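Local coordinates for protein type I site-specific restriction-modification system, R (Restriction) subunit (Vibrio vulnificus, PDB 3H1T) that probably acts as the DNA-cleaving and ATP-driven DNA-translocating subunit of a type I restriction enzyme, here represented by its nuclease-like and helicase-like part, at residues F56-R60 against R70-K74; R75-L79 against V90-K94; R237-D243 against E276-Y282; T436-A440 against N463-S467. All coordinates share one frame; numbering follows the deposited sequence.

Interaction 1: F56-R60 against R70-K74; sequences FTDGR and RGEQK
Lys74 lays its CB over one face of the Phe56 ring, 4.0 Å from the centroid and 30° off the ring normal. The ring is brought there by a chi1 of 57°, which tucks CG between the backbone N and the carbonyl carbon, and Phe56 N donates to Lys74 O at 3.1 Å. Thr57 takes the neighbouring flank of the same lysine, its OG1 3.6 Å from Lys74 CD. Further along, Arg70 bends at its third torsion and turns its NE to two successive carbonyls: it donates to Gly59 O at 3.1 Å and more weakly to Asp58 O at 2.9 Å. Gly59 O stands 28° out of the guanidinium plane. Between these ends Gly59 CA packs on Glu72 CB at 3.3 Å; at the Arg60 end Gly71 N donates to Arg60 O at 3.0 Å. Lys74 NZ forms a salt bridge to Glu72 OE2 at 2.8 Å, meeting it from above the carboxylate plane, and further ones to Asp367 and Asp368. The contact is thus an irregular loop pair leading from what is probably the nuclease-like sheet to strands 61-64 and 67-70, docked on the helicase-like part by helix 362-368 and by Glu575 and Glu545, which pair with Arg60 and Arg70.

Interaction 2: R75-L79 against V90-K94; sequences RADYL and VVEAK
Asp77 OD2 accepts the backbone N-H of Ala93 at 2.7 Å, nearly straight at 162°. The amide meets the oxygen on its anti side, 20° out of the carboxylate plane. The same oxygen comes within 3.0 Å of Glu92 OE2, a pair of acceptors with no direct bond between them, their carboxylates turned 39° apart. A water bridges the two strands at this corner: it accepts from Asp77 N and donates to Val91 O and Glu92 OE2, the last at 2.7 Å. Beyond the turn at Asp77, the strands join as an antiparallel hydrogen-bonded pair, Val91 N to Tyr78 O at 3.1 Å, with the return bond from Tyr78 N to Val91 O weak.

Packing surrounds this polar end. Tyr78 CB lies 3.9 Å from Val91 CB, and the edge of the tyrosine ring faces the methyl of Ala93, on the side covered by helix 26-40, where Tyr78 OH bonds to Thr35. Val90 sets CG2 anti to its backbone N, which carries that methyl to within 3.7 Å of Ala76 CB; helix 104-114 packs against this valine and Glu92. The hairpin therefore brings two carboxylates together, with Lys94 only in a long ion pair to Glu92; the D...ExK pattern is consistent with the PD-(D/E)xK nuclease core, in which such acidic residues usually hold a divalent metal ion.

Interaction 3: R237-D243 against E276-Y282; sequences RILFLAD and EIYFAIY
Strands 238-242 and 277-281 run parallel, their axes 4.6 Å apart at closest approach and 22° apart in direction. Five backbone bonds form the ladder. Ile238 N donates to Glu276 O and Tyr278 N answers to Ile238 O; Phe240 N then reaches Tyr278 O at 2.7 Å, Ala280 N reaches Phe240 O, and the last rung, Ala242 N to Ala280 O, is the longest at 3.3 Å.

On one face, Leu239 crosses Tyr278 at about a right angle and presses CD1 on its CB at 3.7 Å, the same methyl also touching Ala280 CB at 4.1 Å. The Tyr278 ring holds its edge, in plane, to Ile238 O and runs alongside Arg237, whose CG lies 3.9 Å from CE1. Their polar ends diverge, Tyr278 OH to Val272 O and the guanidinium to Phe302, as carbonyl acceptor and as cation-pi partner.

On the other face Phe240 and Phe279 meet at CD2 atoms 3.9 Å apart, with Phe240 at the edge of the Phe279 ring. Phe240 has CG anti to its backbone N (174°), Phe279 has CG anti to its carbonyl carbon (-54°), and the two rings lean together at this corner. Helix 211-224, which begins within the P-loop sequence, covers part of this face. At the C-terminal ends, Tyr282 places CD2 3.5 Å from Ala242 O. Main-chain bonds fix the register while apolar groups fill both faces, as expected for the central sheet of a RecA-like ATPase domain; Phe240 and Ala242 also touch Asp309 of the DECH sequence, linking this pair to the probable nucleotide site.

Interaction 4: T436-A440 against N463-S467; sequences TDRFA and NSDLS
Arg438 NH2 is shared by two acceptors, Asp465 OD1 at 3.1 Å and Asn463 OD1 at 3.0 Å. Its neighbour NH1 takes the other carboxylate oxygen, Asp465 OD2, at 2.7 Å along a nearly straight line (175°). The salt bridge is therefore end-on and two-pronged: each aspartate oxygen offers its syn lone pair, and guanidinium and carboxylate are almost coplanar, 12° apart. Asp465 achieves this with CG lodged between its backbone N and carbonyl carbon (chi1 57°), which swings the acid round to the arginine. Asn463 OD1 lies in the guanidinium plane too and gives NH2 an in-plane lone pair. A water completes the edge, accepting from Arg438 NE and donating to Asn463 OD1 at 2.6 Å. The amide nitrogen of Asn463 is held by Leu459 O and Thr430, which fixes which way the amide faces.

Over one face of the guanidinium sits Leu466 CD1, 3.4 Å above its centre. This methyl also approaches Phe439 CE1 at 4.0 Å, and Phe439 in turn meets His470. Arg438 and Phe439 are the central residues of a type I turn, while Asn463 O receives the N-H groups of Leu466 and Ser467 in the opening of the short helix. With all three nitrogens bonded in one plane and a methyl above it, the guanidinium has little rotational freedom, and it ties the turn before strand 441-446 to helix 464-467 within the helicase C-terminal domain.

Overall arrangement
Interactions 1 and 2 are consecutive pieces of the N-terminal region: their centres lie 16 Å apart, and Phe56 CE1 packs 3.9 Å from Arg75 N. The loops of interaction 1 thus lead directly into the hairpin of interaction 2, which carries the putative nuclease residues. Interaction 3 belongs to the first RecA-like domain, about 41 Å from interaction 2 centre to centre, and interaction 4 to the second, about 42 Å from interaction 3. Interactions 2 and 4 are the most widely separated, at about 50 Å. The putative nuclease residues thus lie far from the strand pair next to the probable nucleotide site, with interaction 1 at the junction between the nuclease-like part and the second helicase domain.

Interaction 1: F56-R60 against R70-K74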
loop_
_atom_site.group_PDB
_atom_site.type_symbol
_atom_site.label_atom_id
_atom_site.label_comp_id
_atom_site.label_asym_id
_atom_site.label_seq_id
_atom_site.Cartn_x
_atom_site.Cartn_y
_atom_site.Cartn_z
ATOM N N PHE A 56 0.375 -5.068 16.035
ATOM C CA PHE A 56 0.588 -4.163 14.919
ATOM C C PHE A 56 -0.126 -4.564 13.639
ATOM O O PHE A 56 0.117 -3.975 12.587
ATOM C CB PHE A 56 2.088 -4.044 14.648
ATOM C CG PHE A 56 2.760 -5.369 14.378
ATOM C CD1 PHE A 56 3.162 -6.186 15.429
ATOM C CD2 PHE A 56 2.969 -5.805 13.071
ATOM C CE1 PHE A 56 3.760 -7.415 15.184
ATOM C CE2 PHE A 56 3.569 -7.029 12.813
ATOM C CZ PHE A 56 3.965 -7.840 13.870
ATOM N N THR A 57 -0.988 -5.571 13.721
ATOM C CA THR A 57 -1.743 -6.046 12.563
ATOM C C THR A 57 -3.233 -6.047 12.919
ATOM O O THR A 57 -3.585 -5.940 14.092
ATOM C CB THR A 57 -1.253 -7.449 12.166
ATOM O OG1 THR A 57 -0.268 -7.324 11.135
ATOM C CG2 THR A 57 -2.390 -8.328 11.701
ATOM N N ASP A 58 -4.108 -6.122 11.918
ATOM C CA ASP A 58 -5.545 -6.111 12.175
ATOM C C ASP A 58 -6.226 -7.456 12.017
ATOM O O ASP A 58 -7.409 -7.576 12.318
ATOM C CB ASP A 58 -6.264 -5.102 11.280
ATOM C CG ASP A 58 -6.162 -3.698 11.801
ATOM O OD1 ASP A 58 -5.635 -3.519 12.927
ATOM O OD2 ASP A 58 -6.608 -2.772 11.098
ATOM N N GLY A 59 -5.493 -8.464 11.557
ATOM C CA GLY A 59 -6.093 -9.777 11.402
ATOM C C GLY A 59 -6.552 -10.058 9.984
ATOM O O GLY A 59 -7.401 -9.359 9.430
ATOM N N ARG A 60 -5.998 -11.097 9.383
ATOM C CA ARG A 60 -6.379 -11.432 8.024
ATOM C C ARG A 60 -7.863 -11.751 7.940
ATOM O O ARG A 60 -8.393 -12.500 8.759
ATOM C CB ARG A 60 -5.576 -12.630 7.499
ATOM C CG ARG A 60 -5.776 -12.861 6.016
ATOM C CD ARG A 60 -5.566 -14.314 5.654
ATOM N NE ARG A 60 -4.457 -14.517 4.730
ATOM C CZ ARG A 60 -4.546 -14.420 3.410
ATOM N NH1 ARG A 60 -5.700 -14.124 2.840
ATOM N NH2 ARG A 60 -3.477 -14.631 2.657
ATOM N N ARG A 70 -12.018 -12.248 10.936
ATOM C CA ARG A 70 -10.595 -11.946 10.932
ATOM C C ARG A 70 -9.996 -13.000 11.862
ATOM O O ARG A 70 -10.618 -13.367 12.849
ATOM C CB ARG A 70 -10.332 -10.547 11.527
ATOM C CG ARG A 70 -11.172 -9.416 10.972
ATOM C CD ARG A 70 -10.666 -8.071 11.463
ATOM N NE ARG A 70 -9.660 -7.511 10.566
ATOM C CZ ARG A 70 -9.897 -6.537 9.696
ATOM N NH1 ARG A 70 -11.106 -6.008 9.602
ATOM N NH2 ARG A 70 -8.924 -6.094 8.919
ATOM N N GLY A 71 -8.833 -13.543 11.540
ATOM C CA GLY A 71 -8.198 -14.468 12.458
ATOM C C GLY A 71 -6.993 -13.629 12.782
ATOM O O GLY A 71 -7.153 -12.512 13.256
ATOM N N GLU A 72 -5.810 -14.209 12.665
ATOM C CA GLU A 72 -4.559 -13.469 12.792
ATOM C C GLU A 72 -4.380 -12.526 14.006
ATOM O O GLU A 72 -4.601 -12.939 15.128
ATOM C CB GLU A 72 -4.432 -12.658 11.488
ATOM C CG GLU A 72 -3.009 -12.251 11.057
ATOM C CD GLU A 72 -2.208 -13.368 10.402
ATOM O OE1 GLU A 72 -2.804 -14.330 9.867
ATOM O OE2 GLU A 72 -0.963 -13.252 10.426
ATOM N N GLN A 73 -3.933 -11.289 13.724
ATOM C CA GLN A 73 -3.635 -10.237 14.721
ATOM C C GLN A 73 -2.214 -10.446 15.242
ATOM O O GLN A 73 -2.025 -11.029 16.291
ATOM C CB GLN A 73 -4.639 -10.258 15.869
ATOM C CG GLN A 73 -5.808 -9.296 15.737
ATOM C CD GLN A 73 -5.426 -7.896 16.145
ATOM O OE1 GLN A 73 -6.079 -7.266 16.986
ATOM N NE2 GLN A 73 -4.354 -7.401 15.561
ATOM N N LYS A 74 -1.216 -9.980 14.490
ATOM C CA LYS A 74 0.187 -10.170 14.867
ATOM C C LYS A 74 0.604 -9.355 16.083
ATOM O O LYS A 74 0.279 -8.168 16.192
ATOM C CB LYS A 74 1.079 -9.858 13.666
ATOM C CG LYS A 74 0.869 -10.816 12.499
ATOM C CD LYS A 74 1.677 -10.393 11.288
ATOM C CE LYS A 74 1.716 -11.483 10.217
ATOM N NZ LYS A 74 0.678 -11.322 9.152
#

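Interaction 2: R75-L79 against V90-K94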
loop_
_atom_site.group_PDB
_atom_site.type_symbol
_atom_site.label_atom_id
_atom_site.label_comp_id
_atom_site.label_asym_id
_atom_site.label_seq_id
_atom_site.Cartn_x
_atom_site.Cartn_y
_atom_site.Cartn_z
ATOM N N ARG A 75 1.371 -9.986 16.972
ATOM C CA ARG A 75 1.772 -9.368 18.230
ATOM C C ARG A 75 3.162 -9.849 18.656
ATOM O O ARG A 75 3.492 -11.031 18.524
ATOM C CB ARG A 75 0.712 -9.783 19.254
ATOM C CG ARG A 75 0.605 -9.067 20.574
ATOM C CD ARG A 75 -0.448 -9.813 21.383
ATOM N NE ARG A 75 -1.362 -10.578 20.521
ATOM C CZ ARG A 75 -2.503 -10.111 20.000
ATOM N NH1 ARG A 75 -2.900 -8.868 20.250
ATOM N NH2 ARG A 75 -3.258 -10.894 19.233
ATOM N N ALA A 76 3.978 -8.925 19.141
ATOM C CA ALA A 76 5.309 -9.265 19.616
ATOM C C ALA A 76 5.311 -9.103 21.140
ATOM O O ALA A 76 4.720 -8.158 21.655
ATOM C CB ALA A 76 6.353 -8.343 18.980
ATOM N N ASP A 77 5.954 -10.020 21.857
ATOM C CA ASP A 77 5.986 -9.931 23.314
ATOM C C ASP A 77 6.444 -8.554 23.783
ATOM O O ASP A 77 5.786 -7.935 24.615
ATOM C CB ASP A 77 6.880 -11.015 23.908
ATOM C CG ASP A 77 6.330 -12.399 23.676
ATOM O OD1 ASP A 77 5.092 -12.534 23.639
ATOM O OD2 ASP A 77 7.123 -13.350 23.547
ATOM N N TYR A 78 7.565 -8.074 23.253
ATOM C CA TYR A 78 8.071 -6.763 23.608
ATOM C C TYR A 78 8.649 -6.069 22.399
ATOM O O TYR A 78 9.242 -6.694 21.530
ATOM C CB TYR A 78 9.179 -6.820 24.657
ATOM C CG TYR A 78 8.814 -7.397 26.003
ATOM C CD1 TYR A 78 8.894 -8.771 26.240
ATOM C CD2 TYR A 78 8.501 -6.563 27.068
ATOM C CE1 TYR A 78 8.685 -9.296 27.502
ATOM C CE2 TYR A 78 8.293 -7.081 28.340
ATOM C CZ TYR A 78 8.394 -8.457 28.547
ATOM O OH TYR A 78 8.255 -9.017 29.796
ATOM N N LEU A 79 8.475 -4.756 22.366
ATOM C CA LEU A 79 8.998 -3.935 21.306
ATOM C C LEU A 79 9.824 -2.931 22.091
ATOM O O LEU A 79 9.333 -2.331 23.044
ATOM C CB LEU A 79 7.855 -3.256 20.552
ATOM C CG LEU A 79 8.014 -2.653 19.144
ATOM C CD1 LEU A 79 7.825 -1.158 19.220
ATOM C CD2 LEU A 79 9.359 -3.007 18.537
ATOM N N VAL A 90 13.302 -6.149 19.223
ATOM C CA VAL A 90 12.136 -6.943 19.570
ATOM C C VAL A 90 12.524 -8.168 20.400
ATOM O O VAL A 90 13.612 -8.721 20.233
ATOM C CB VAL A 90 11.367 -7.346 18.271
ATOM C CG1 VAL A 90 12.174 -8.343 17.450
ATOM C CG2 VAL A 90 9.993 -7.870 18.630
ATOM N N VAL A 91 11.638 -8.577 21.301
ATOM C CA VAL A 91 11.918 -9.705 22.174
ATOM C C VAL A 91 10.855 -10.800 22.172
ATOM O O VAL A 91 9.659 -10.525 22.210
ATOM C CB VAL A 91 12.067 -9.234 23.652
ATOM C CG1 VAL A 91 12.503 -10.402 24.544
ATOM C CG2 VAL A 91 13.070 -8.103 23.729
ATOM N N GLU A 92 11.294 -12.047 22.143
ATOM C CA GLU A 92 10.378 -13.172 22.208
ATOM C C GLU A 92 10.635 -13.798 23.579
ATOM O O GLU A 92 11.748 -14.229 23.868
ATOM C CB GLU A 92 10.669 -14.189 21.095
ATOM C CG GLU A 92 9.527 -14.462 20.109
ATOM C CD GLU A 92 8.232 -14.946 20.758
ATOM O OE1 GLU A 92 8.209 -16.059 21.329
ATOM O OE2 GLU A 92 7.229 -14.203 20.686
ATOM N N ALA A 93 9.625 -13.835 24.433
ATOM C CA ALA A 93 9.816 -14.409 25.754
ATOM C C ALA A 93 9.232 -15.806 25.775
ATOM O O ALA A 93 8.362 -16.138 24.973
ATOM C CB ALA A 93 9.146 -13.532 26.819
ATOM N N LYS A 94 9.741 -16.636 26.669
ATOM C CA LYS A 94 9.267 -17.992 26.801
ATOM C C LYS A 94 9.319 -18.311 28.284
ATOM O O LYS A 94 9.996 -17.623 29.045
ATOM C CB LYS A 94 10.157 -18.955 26.009
ATOM C CG LYS A 94 9.895 -18.932 24.504
ATOM C CD LYS A 94 8.535 -19.556 24.160
ATOM C CE LYS A 94 8.054 -19.219 22.736
ATOM N NZ LYS A 94 8.912 -19.748 21.638
HETATM O O HOH W 1 7.725 -11.563 20.410
HETATM O O HOH W 2 4.760 -13.887 20.496
#

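Interaction 3: R237-D243 against E276-Y282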
loop_
_atom_site.group_PDB
_atom_site.type_symbol
_atom_site.label_atom_id
_atom_site.label_comp_id
_atom_site.label_asym_id
_atom_site.label_seq_id
_atom_site.Cartn_x
_atom_site.Cartn_y
_atom_site.Cartn_z
ATOM N N ARG A 237 13.610 22.709 0.771
ATOM C CA ARG A 237 12.557 23.026 -0.188
ATOM C C ARG A 237 12.179 21.666 -0.769
ATOM O O ARG A 237 13.051 20.919 -1.247
ATOM C CB ARG A 237 13.077 23.975 -1.261
ATOM C CG ARG A 237 12.094 25.091 -1.634
ATOM C CD ARG A 237 12.835 26.417 -1.667
ATOM N NE ARG A 237 14.252 26.214 -1.974
ATOM C CZ ARG A 237 15.144 27.195 -2.064
ATOM N NH1 ARG A 237 14.756 28.456 -1.878
ATOM N NH2 ARG A 237 16.422 26.917 -2.315
ATOM N N ILE A 238 10.884 21.352 -0.731
ATOM C CA ILE A 238 10.378 20.056 -1.165
ATOM C C ILE A 238 9.242 20.143 -2.178
ATOM O O ILE A 238 8.252 20.848 -1.952
ATOM C CB ILE A 238 9.852 19.257 0.064
ATOM C CG1 ILE A 238 10.825 19.414 1.233
ATOM C CG2 ILE A 238 9.696 17.782 -0.284
ATOM C CD1 ILE A 238 12.230 18.970 0.899
ATOM N N LEU A 239 9.371 19.390 -3.269
ATOM C CA LEU A 239 8.354 19.340 -4.319
ATOM C C LEU A 239 7.664 17.970 -4.371
ATOM O O LEU A 239 8.320 16.948 -4.556
ATOM C CB LEU A 239 8.995 19.621 -5.689
ATOM C CG LEU A 239 8.090 19.471 -6.916
ATOM C CD1 LEU A 239 6.894 20.404 -6.804
ATOM C CD2 LEU A 239 8.896 19.792 -8.155
ATOM N N PHE A 240 6.346 17.955 -4.206
ATOM C CA PHE A 240 5.576 16.720 -4.280
ATOM C C PHE A 240 4.884 16.759 -5.647
ATOM O O PHE A 240 4.215 17.736 -5.968
ATOM C CB PHE A 240 4.530 16.675 -3.156
ATOM C CG PHE A 240 3.588 15.493 -3.236
ATOM C CD1 PHE A 240 3.956 14.253 -2.719
ATOM C CD2 PHE A 240 2.327 15.627 -3.827
ATOM C CE1 PHE A 240 3.086 13.160 -2.784
ATOM C CE2 PHE A 240 1.444 14.539 -3.901
ATOM C CZ PHE A 240 1.825 13.302 -3.378
ATOM N N LEU A 241 5.064 15.710 -6.449
ATOM C CA LEU A 241 4.469 15.619 -7.783
ATOM C C LEU A 241 3.565 14.396 -7.867
ATOM O O LEU A 241 3.965 13.295 -7.496
ATOM C CB LEU A 241 5.543 15.428 -8.867
ATOM C CG LEU A 241 6.840 16.211 -9.096
ATOM C CD1 LEU A 241 7.631 15.427 -10.127
ATOM C CD2 LEU A 241 6.605 17.628 -9.596
ATOM N N ALA A 242 2.359 14.580 -8.377
ATOM C CA ALA A 242 1.429 13.486 -8.542
ATOM C C ALA A 242 0.615 13.865 -9.764
ATOM O O ALA A 242 1.087 14.619 -10.627
ATOM C CB ALA A 242 0.533 13.402 -7.300
ATOM N N ASP A 243 -0.589 13.311 -9.866
ATOM C CA ASP A 243 -1.513 13.661 -10.945
ATOM C C ASP A 243 -2.941 13.423 -10.459
ATOM O O ASP A 243 -3.791 14.305 -10.535
ATOM C CB ASP A 243 -1.276 12.848 -12.222
ATOM C CG ASP A 243 -2.218 13.269 -13.347
ATOM O OD1 ASP A 243 -3.460 13.215 -13.174
ATOM O OD2 ASP A 243 -1.689 13.664 -14.410
ATOM N N GLU A 276 8.004 26.960 0.772
ATOM C CA GLU A 276 8.898 25.849 1.147
ATOM C C GLU A 276 8.422 24.460 0.714
ATOM O O GLU A 276 9.230 23.618 0.317
ATOM C CB GLU A 276 9.117 25.828 2.658
ATOM C CG GLU A 276 9.012 27.189 3.309
ATOM C CD GLU A 276 9.875 27.292 4.540
ATOM O OE1 GLU A 276 10.870 26.538 4.595
ATOM O OE2 GLU A 276 9.579 28.122 5.431
ATOM N N ILE A 277 7.123 24.204 0.818
ATOM C CA ILE A 277 6.573 22.915 0.407
ATOM C C ILE A 277 5.666 23.078 -0.810
ATOM O O ILE A 277 4.574 23.648 -0.709
ATOM C CB ILE A 277 5.768 22.244 1.559
ATOM C CG1 ILE A 277 6.726 21.545 2.531
ATOM C CG2 ILE A 277 4.778 21.234 0.996
ATOM C CD1 ILE A 277 7.616 22.493 3.320
ATOM N N TYR A 278 6.119 22.556 -1.948
ATOM C CA TYR A 278 5.379 22.656 -3.209
ATOM C C TYR A 278 4.666 21.396 -3.707
ATOM O O TYR A 278 5.145 20.276 -3.511
ATOM C CB TYR A 278 6.312 23.128 -4.322
ATOM C CG TYR A 278 6.927 24.481 -4.072
ATOM C CD1 TYR A 278 7.969 24.638 -3.159
ATOM C CD2 TYR A 278 6.485 25.604 -4.769
ATOM C CE1 TYR A 278 8.563 25.881 -2.955
ATOM C CE2 TYR A 278 7.067 26.857 -4.568
ATOM C CZ TYR A 278 8.108 26.987 -3.665
ATOM O OH TYR A 278 8.704 28.220 -3.495
ATOM N N PHE A 279 3.524 21.597 -4.361
ATOM C CA PHE A 279 2.742 20.503 -4.926
ATOM C C PHE A 279 2.542 20.851 -6.396
ATOM O O PHE A 279 2.406 22.023 -6.742
ATOM C CB PHE A 279 1.369 20.397 -4.253
ATOM C CG PHE A 279 1.425 20.285 -2.754
ATOM C CD1 PHE A 279 1.494 21.426 -1.957
ATOM C CD2 PHE A 279 1.399 19.036 -2.138
ATOM C CE1 PHE A 279 1.529 21.325 -0.557
ATOM C CE2 PHE A 279 1.434 18.917 -0.746
ATOM C CZ PHE A 279 1.500 20.065 0.051
ATOM N N ALA A 280 2.529 19.850 -7.265
ATOM C CA ALA A 280 2.340 20.104 -8.685
ATOM C C ALA A 280 1.879 18.871 -9.450
ATOM O O ALA A 280 2.310 17.747 -9.176
ATOM C CB ALA A 280 3.647 20.639 -9.294
ATOM N N ILE A 281 0.968 19.086 -10.387
ATOM C CA ILE A 281 0.453 18.019 -11.229
ATOM C C ILE A 281 1.198 18.178 -12.549
ATOM O O ILE A 281 1.448 19.300 -12.983
ATOM C CB ILE A 281 -1.080 18.176 -11.436
ATOM C CG1 ILE A 281 -1.839 17.366 -10.376
ATOM C CG2 ILE A 281 -1.485 17.697 -12.825
ATOM C CD1 ILE A 281 -1.633 17.850 -8.944
ATOM N N TYR A 282 1.570 17.073 -13.184
ATOM C CA TYR A 282 2.314 17.138 -14.443
ATOM C C TYR A 282 1.745 18.156 -15.446
ATOM O O TYR A 282 2.498 18.895 -16.081
ATOM C CB TYR A 282 2.383 15.747 -15.089
ATOM C CG TYR A 282 3.078 14.700 -14.230
ATOM C CD1 TYR A 282 4.448 14.785 -13.942
ATOM C CD2 TYR A 282 2.365 13.615 -13.707
ATOM C CE1 TYR A 282 5.090 13.813 -13.152
ATOM C CE2 TYR A 282 2.995 12.641 -12.920
ATOM C CZ TYR A 282 4.357 12.746 -12.646
ATOM O OH TYR A 282 4.994 11.791 -11.874
#

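Interaction 4: T436-A440 against N463-S467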
loop_
_atom_site.group_PDB
_atom_site.type_symbol
_atom_site.label_atom_id
_atom_site.label_comp_id
_atom_site.label_asym_id
_atom_site.label_seq_id
_atom_site.Cartn_x
_atom_site.Cartn_y
_atom_site.Cartn_z
ATOM N N THR A 436 -26.572 -12.521 -5.931
ATOM C CA THR A 436 -25.683 -12.114 -4.840
ATOM C C THR A 436 -26.060 -10.830 -4.102
ATOM O O THR A 436 -26.327 -10.865 -2.913
ATOM C CB THR A 436 -24.226 -11.983 -5.333
ATOM O OG1 THR A 436 -24.178 -11.083 -6.451
ATOM C CG2 THR A 436 -23.686 -13.347 -5.751
ATOM N N ASP A 437 -26.051 -9.700 -4.800
ATOM C CA ASP A 437 -26.410 -8.408 -4.203
ATOM C C ASP A 437 -26.554 -7.387 -5.333
ATOM O O ASP A 437 -25.554 -6.901 -5.887
ATOM C CB ASP A 437 -25.331 -7.959 -3.189
ATOM C CG ASP A 437 -25.705 -6.674 -2.434
ATOM O OD1 ASP A 437 -26.885 -6.263 -2.484
ATOM O OD2 ASP A 437 -24.819 -6.075 -1.776
ATOM N N ARG A 438 -27.801 -7.075 -5.684
ATOM C CA ARG A 438 -28.075 -6.127 -6.758
ATOM C C ARG A 438 -27.588 -4.704 -6.500
ATOM O O ARG A 438 -27.537 -3.893 -7.426
ATOM C CB ARG A 438 -29.566 -6.100 -7.080
ATOM C CG ARG A 438 -30.137 -7.468 -7.366
ATOM C CD ARG A 438 -31.486 -7.349 -8.006
ATOM N NE ARG A 438 -31.395 -6.795 -9.357
ATOM C CZ ARG A 438 -32.442 -6.355 -10.046
ATOM N NH1 ARG A 438 -33.654 -6.397 -9.504
ATOM N NH2 ARG A 438 -32.284 -5.893 -11.278
ATOM N N PHE A 439 -27.232 -4.396 -5.257
ATOM C CA PHE A 439 -26.738 -3.064 -4.953
ATOM C C PHE A 439 -25.274 -3.024 -4.548
ATOM O O PHE A 439 -24.812 -2.046 -3.968
ATOM C CB PHE A 439 -27.597 -2.387 -3.885
ATOM C CG PHE A 439 -28.847 -1.781 -4.431
ATOM C CD1 PHE A 439 -29.950 -2.573 -4.712
ATOM C CD2 PHE A 439 -28.899 -0.427 -4.735
ATOM C CE1 PHE A 439 -31.094 -2.026 -5.296
ATOM C CE2 PHE A 439 -30.043 0.133 -5.326
ATOM C CZ PHE A 439 -31.138 -0.668 -5.604
ATOM N N ALA A 440 -24.544 -4.091 -4.851
ATOM C CA ALA A 440 -23.119 -4.139 -4.552
ATOM C C ALA A 440 -22.457 -3.234 -5.594
ATOM O O ALA A 440 -22.601 -3.470 -6.802
ATOM C CB ALA A 440 -22.610 -5.561 -4.687
ATOM N N ASN A 463 -31.685 -4.312 -16.146
ATOM C CA ASN A 463 -32.086 -4.012 -14.768
ATOM C C ASN A 463 -33.065 -2.842 -14.728
ATOM O O ASN A 463 -33.072 -2.050 -13.776
ATOM C CB ASN A 463 -30.850 -3.672 -13.931
ATOM C CG ASN A 463 -29.827 -4.790 -13.920
ATOM O OD1 ASN A 463 -29.891 -5.702 -13.093
ATOM N ND2 ASN A 463 -28.890 -4.737 -14.860
ATOM N N SER A 464 -33.905 -2.753 -15.758
ATOM C CA SER A 464 -34.877 -1.673 -15.871
ATOM C C SER A 464 -35.873 -1.630 -14.737
ATOM O O SER A 464 -36.554 -0.615 -14.556
ATOM C CB SER A 464 -35.619 -1.752 -17.195
ATOM O OG SER A 464 -36.453 -2.888 -17.208
ATOM N N ASP A 465 -35.979 -2.715 -13.973
ATOM C CA ASP A 465 -36.884 -2.700 -12.835
ATOM C C ASP A 465 -36.250 -1.795 -11.798
ATOM O O ASP A 465 -36.946 -1.132 -11.034
ATOM C CB ASP A 465 -37.106 -4.100 -12.257
ATOM C CG ASP A 465 -35.820 -4.785 -11.842
ATOM O OD1 ASP A 465 -34.822 -4.700 -12.594
ATOM O OD2 ASP A 465 -35.827 -5.427 -10.764
ATOM N N LEU A 466 -34.919 -1.748 -11.767
ATOM C CA LEU A 466 -34.248 -0.874 -10.809
ATOM C C LEU A 466 -34.032 0.505 -11.419
ATOM O O LEU A 466 -34.034 1.514 -10.705
ATOM C CB LEU A 466 -32.902 -1.458 -10.387
ATOM C CG LEU A 466 -32.971 -2.760 -9.601
ATOM C CD1 LEU A 466 -31.562 -3.153 -9.126
ATOM C CD2 LEU A 466 -33.908 -2.557 -8.407
ATOM N N SER A 467 -33.821 0.542 -12.739
ATOM C CA SER A 467 -33.611 1.795 -13.466
ATOM C C SER A 467 -34.801 2.724 -13.271
ATOM O O SER A 467 -34.642 3.939 -13.143
ATOM C CB SER A 467 -33.439 1.526 -14.962
ATOM O OG SER A 467 -32.222 0.860 -15.224
HETATM O O HOH W 3 -28.856 -6.532 -10.900
#